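Local coordinates for protein octaprenyl Pyrophosphate Synthase (Helicobacter pylori, PDB 3TC1) that probably catalyses the chain elongation of an allylic diphosphate with isopentenyl diphosphate units to give the C40 product octaprenyl diphosphate, at residues 14-17 with 18-21; 101-104 with 105-108. All coordinates share one frame; numbering follows the deposited sequence.

Contact 1 of 2, residues 14-17 with 18-21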
loop_
_atom_site.group_PDB
_atom_site.type_symbol
_atom_site.label_atom_id
_atom_site.label_comp_id
_atom_site.label_asym_id
_atom_site.label_seq_id
_atom_site.Cartn_x
_atom_site.Cartn_y
_atom_site.Cartn_z
ATOM N N ALA B 14 -4.756 -4.178 17.612
ATOM C CA ALA B 14 -6.213 -4.235 17.677
ATOM C C ALA B 14 -6.800 -2.859 17.984
ATOM O O ALA B 14 -7.837 -2.482 17.443
ATOM C CB ALA B 14 -6.655 -5.239 18.737
ATOM N N SER B 15 -6.142 -2.115 18.865
ATOM C CA SER B 15 -6.609 -0.784 19.218
ATOM C C SER B 15 -6.503 0.163 18.026
ATOM O O SER B 15 -7.409 0.959 17.774
ATOM C CB SER B 15 -5.794 -0.229 20.387
ATOM O OG SER B 15 -5.985 -1.015 21.549
ATOM N N TRP B 16 -5.394 0.078 17.297
ATOM C CA TRP B 16 -5.182 0.934 16.136
ATOM C C TRP B 16 -6.207 0.640 15.037
ATOM O O TRP B 16 -6.642 1.550 14.328
ATOM C CB TRP B 16 -3.750 0.760 15.608
ATOM C CG TRP B 16 -2.698 1.419 16.478
ATOM C CD1 TRP B 16 -2.896 2.024 17.690
ATOM C CD2 TRP B 16 -1.301 1.549 16.191
ATOM N NE1 TRP B 16 -1.706 2.525 18.173
ATOM C CE2 TRP B 16 -0.712 2.247 17.273
ATOM C CE3 TRP B 16 -0.487 1.148 15.123
ATOM C CZ2 TRP B 16 0.654 2.551 17.318
ATOM C CZ3 TRP B 16 0.878 1.454 15.169
ATOM C CH2 TRP B 16 1.430 2.147 16.261
ATOM N N ILE B 17 -6.592 -0.625 14.891
ATOM C CA ILE B 17 -7.592 -0.985 13.887
ATOM C C ILE B 17 -8.936 -0.397 14.309
ATOM O O ILE B 17 -9.678 0.124 13.482
ATOM C CB ILE B 17 -7.730 -2.525 13.729
ATOM C CG1 ILE B 17 -6.495 -3.083 13.028
ATOM C CG2 ILE B 17 -8.984 -2.871 12.917
ATOM C CD1 ILE B 17 -6.280 -2.534 11.634
ATOM N N LYS B 18 -9.247 -0.474 15.600
ATOM C CA LYS B 18 -10.504 0.079 16.098
ATOM C C LYS B 18 -10.536 1.601 15.944
ATOM O O LYS B 18 -11.607 2.191 15.807
ATOM C CB LYS B 18 -10.720 -0.290 17.568
ATOM C CG LYS B 18 -11.163 -1.728 17.801
ATOM C CD LYS B 18 -11.430 -1.975 19.279
ATOM C CE LYS B 18 -11.988 -3.370 19.538
ATOM N NZ LYS B 18 -11.039 -4.451 19.156
ATOM N N GLU B 19 -9.368 2.234 15.979
ATOM C CA GLU B 19 -9.289 3.684 15.828
ATOM C C GLU B 19 -9.679 4.126 14.419
ATOM O O GLU B 19 -9.992 5.295 14.194
ATOM C CB GLU B 19 -7.879 4.185 16.162
ATOM C CG GLU B 19 -7.490 3.950 17.619
ATOM C CD GLU B 19 -6.109 4.488 17.984
ATOM O OE1 GLU B 19 -5.303 4.794 17.079
ATOM O OE2 GLU B 19 -5.828 4.590 19.196
ATOM N N ILE B 20 -9.666 3.193 13.473
ATOM C CA ILE B 20 -10.037 3.511 12.100
ATOM C C ILE B 20 -11.558 3.664 12.034
ATOM O O ILE B 20 -12.100 4.268 11.107
ATOM C CB ILE B 20 -9.558 2.410 11.130
ATOM C CG1 ILE B 20 -8.039 2.262 11.252
ATOM C CG2 ILE B 20 -9.923 2.770 9.695
ATOM C CD1 ILE B 20 -7.440 1.194 10.369
ATOM N N GLU B 21 -12.234 3.122 13.044
ATOM C CA GLU B 21 -13.688 3.204 13.164
ATOM C C GLU B 21 -14.443 2.801 11.901
ATOM O O GLU B 21 -15.126 3.611 11.272
ATOM C CB GLU B 21 -14.089 4.623 13.591
ATOM C CG GLU B 21 -13.404 5.079 14.873
ATOM C CD GLU B 21 -13.804 6.479 15.303
ATOM O OE1 GLU B 21 -13.764 7.399 14.463
ATOM O OE2 GLU B 21 -14.146 6.664 16.487
HETATM O O HOH W 1 -9.395 -4.591 16.659
#

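Contact 2 of 2, residues 101-104 with 105-108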
loop_
_atom_site.group_PDB
_atom_site.type_symbol
_atom_site.label_atom_id
_atom_site.label_comp_id
_atom_site.label_asym_id
_atom_site.label_seq_id
_atom_site.Cartn_x
_atom_site.Cartn_y
_atom_site.Cartn_z
ATOM N N ALA B 101 -8.289 -7.269 -0.076
ATOM C CA ALA B 101 -6.990 -7.646 0.468
ATOM C C ALA B 101 -5.982 -6.540 0.170
ATOM O O ALA B 101 -5.136 -6.221 1.001
ATOM C CB ALA B 101 -6.520 -8.963 -0.139
ATOM N N VAL B 102 -6.088 -5.949 -1.017
ATOM C CA VAL B 102 -5.185 -4.873 -1.414
ATOM C C VAL B 102 -5.453 -3.619 -0.585
ATOM O O VAL B 102 -4.526 -3.028 -0.035
ATOM C CB VAL B 102 -5.333 -4.518 -2.916
ATOM C CG1 VAL B 102 -4.440 -3.333 -3.265
ATOM C CG2 VAL B 102 -4.951 -5.711 -3.770
ATOM N N MET B 103 -6.718 -3.214 -0.499
ATOM C CA MET B 103 -7.072 -2.031 0.279
ATOM C C MET B 103 -6.738 -2.219 1.753
ATOM O O MET B 103 -6.256 -1.290 2.401
ATOM C CB MET B 103 -8.562 -1.698 0.140
ATOM C CG MET B 103 -8.963 -1.092 -1.195
ATOM S SD MET B 103 -8.005 0.380 -1.639
ATOM C CE MET B 103 -7.465 -0.073 -3.252
ATOM N N LEU B 104 -7.002 -3.411 2.284
ATOM C CA LEU B 104 -6.708 -3.690 3.684
ATOM C C LEU B 104 -5.212 -3.533 3.938
ATOM O O LEU B 104 -4.800 -3.087 5.000
ATOM C CB LEU B 104 -7.150 -5.105 4.069
ATOM C CG LEU B 104 -6.860 -5.463 5.535
ATOM C CD1 LEU B 104 -7.678 -4.571 6.457
ATOM C CD2 LEU B 104 -7.172 -6.926 5.794
ATOM N N GLY B 105 -4.405 -3.906 2.951
ATOM C CA GLY B 105 -2.967 -3.760 3.081
ATOM C C GLY B 105 -2.601 -2.286 3.073
ATOM O O GLY B 105 -1.697 -1.849 3.786
ATOM N N ASP B 106 -3.312 -1.507 2.261
ATOM C CA ASP B 106 -3.058 -0.070 2.177
ATOM C C ASP B 106 -3.423 0.589 3.498
ATOM O O ASP B 106 -2.775 1.541 3.933
ATOM C CB ASP B 106 -3.872 0.562 1.041
ATOM C CG ASP B 106 -3.336 0.197 -0.325
ATOM O OD1 ASP B 106 -2.186 -0.295 -0.396
ATOM O OD2 ASP B 106 -4.051 0.418 -1.325
ATOM N N VAL B 107 -4.480 0.072 4.113
ATOM C CA VAL B 107 -4.952 0.549 5.408
ATOM C C VAL B 107 -3.878 0.272 6.464
ATOM O O VAL B 107 -3.561 1.133 7.284
ATOM C CB VAL B 107 -6.250 -0.177 5.817
ATOM C CG1 VAL B 107 -6.491 -0.018 7.315
ATOM C CG2 VAL B 107 -7.434 0.387 5.026
ATOM N N PHE B 108 -3.321 -0.938 6.446
ATOM C CA PHE B 108 -2.276 -1.284 7.402
ATOM C C PHE B 108 -1.072 -0.376 7.192
ATOM O O PHE B 108 -0.536 0.174 8.155
ATOM C CB PHE B 108 -1.855 -2.753 7.259
ATOM C CG PHE B 108 -2.563 -3.686 8.210
ATOM C CD1 PHE B 108 -3.898 -4.026 8.015
ATOM C CD2 PHE B 108 -1.889 -4.225 9.304
ATOM C CE1 PHE B 108 -4.554 -4.892 8.894
ATOM C CE2 PHE B 108 -2.530 -5.090 10.189
ATOM C CZ PHE B 108 -3.870 -5.426 9.984
#

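Contact 1 of 2, residues 14-17 with 18-21
Ala-14 O accepts Lys-18 N at 3.1 Å (157° at the hydrogen), an i to i+4 bond at the end of helix 3-18. The same oxygen accepts a hydrogen bond from a water 2.7 Å away, which in turn accepts one from Lys-18 NZ at 3.0 Å. The lysine chain runs extended back along the helix and bends only at its last torsion (chi4 63°), which turns NZ in to the water. Ser-15 O receives Glu-19 N at 2.9 Å, while the serine hydroxyl bonds to Asn-11 O one turn earlier. Beside Trp-16 the Glu-19 side chain points the same way, carboxylate and indole planes 29° apart, with OE1 of Glu-19 3.7 Å from CD1 of Trp-16. At Ile-17 the spacing shortens to i to i+3: its O takes Ile-20 N at 3.1 Å, the donor above the carbonyl plane, and Lys-18 to Glu-21 make a type I turn that ends in the positive phi of Glu-21. Ile-17 and Ile-20 lie side by side, CD1 to CD1 4.1 Å. Lys-18 and the water thus add to the bonds on Ala-14 O, while Lys-111 forms a salt bridge with Glu-19 and a cation-pi contact with Trp-16, probably offsetting the carboxylate charge beside the indole.

Contact 2 of 2, residues 101-104 with 105-108
Leu-104 and Phe-108, one helical turn apart, lie side by side and point the same way, CD1 of the leucine 4.0 Å from CE1 of the phenylalanine. Leu-104 CG is anti to the backbone N (chi1 180°), which carries the isobutyl group along the helix toward the ring. The ring also presents its edge to the backbone: Leu-104 O lies in the ring plane, 3.3 Å from Phe-108 CD1, and accepts Phe-108 N at 3.0 Å as well. On another side of the helix the Met-103 chain, bent at chi2 and chi3, crosses Asp-106 so that SD and CE of Met-103 both come to 4.0 Å from Asp-106 OD2. Val-107 sets CG2 3.3 Å from Met-103 O, which also accepts Val-107 N at 2.8 Å. The run of i to i+4 bonds starts with Gly-105 N to Ala-101 O, the donor above the carbonyl plane, and continues with Asp-106 N to Val-102 O. Farther out, NE2 of His-76 of the same chain donates to Val-102 O, a second use of that oxygen. Asp-106 OD2 is hydrogen-bonded to ND1 of His-76 of the second subunit, whose side chain also packs on Val-102 and Met-103. Leu-28, Phe-29 and Ile-32 cover the Leu-104 and Phe-108 side. This buried helical turn, with its Asp-His bond between subunits, belongs to the dimer interface of the all-helical prenyl synthase fold; His-76 directly precedes the sequence DDVID, which fits the first aspartate-rich DDxxD motif, in this family a binder of magnesium and diphosphate.

Contact 1 comes first along the chain, in the last turn of helix 3-18 and the turn after it, and contact 2 follows within helix 92-116; their centres are about 14 Å apart, on the same side of the chain's centre. They touch directly. Ile-20 CD1 meets Val-107 CG1 at 3.4 Å, and Ile-17 CD1 meets Phe-108 CE1 at 4.0 Å, so the last turn of helix 3-18 and the turn that follows it pack against helix 92-116. Helix 23-29 shares this apolar layer, Ile-25 touching Ile-17, Ile-20 and Val-107. Both contacts also reach the second subunit, contact 1 through Arg-136 and Leu-132 of that chain. The pair therefore joins packing within one subunit to the dimer interface.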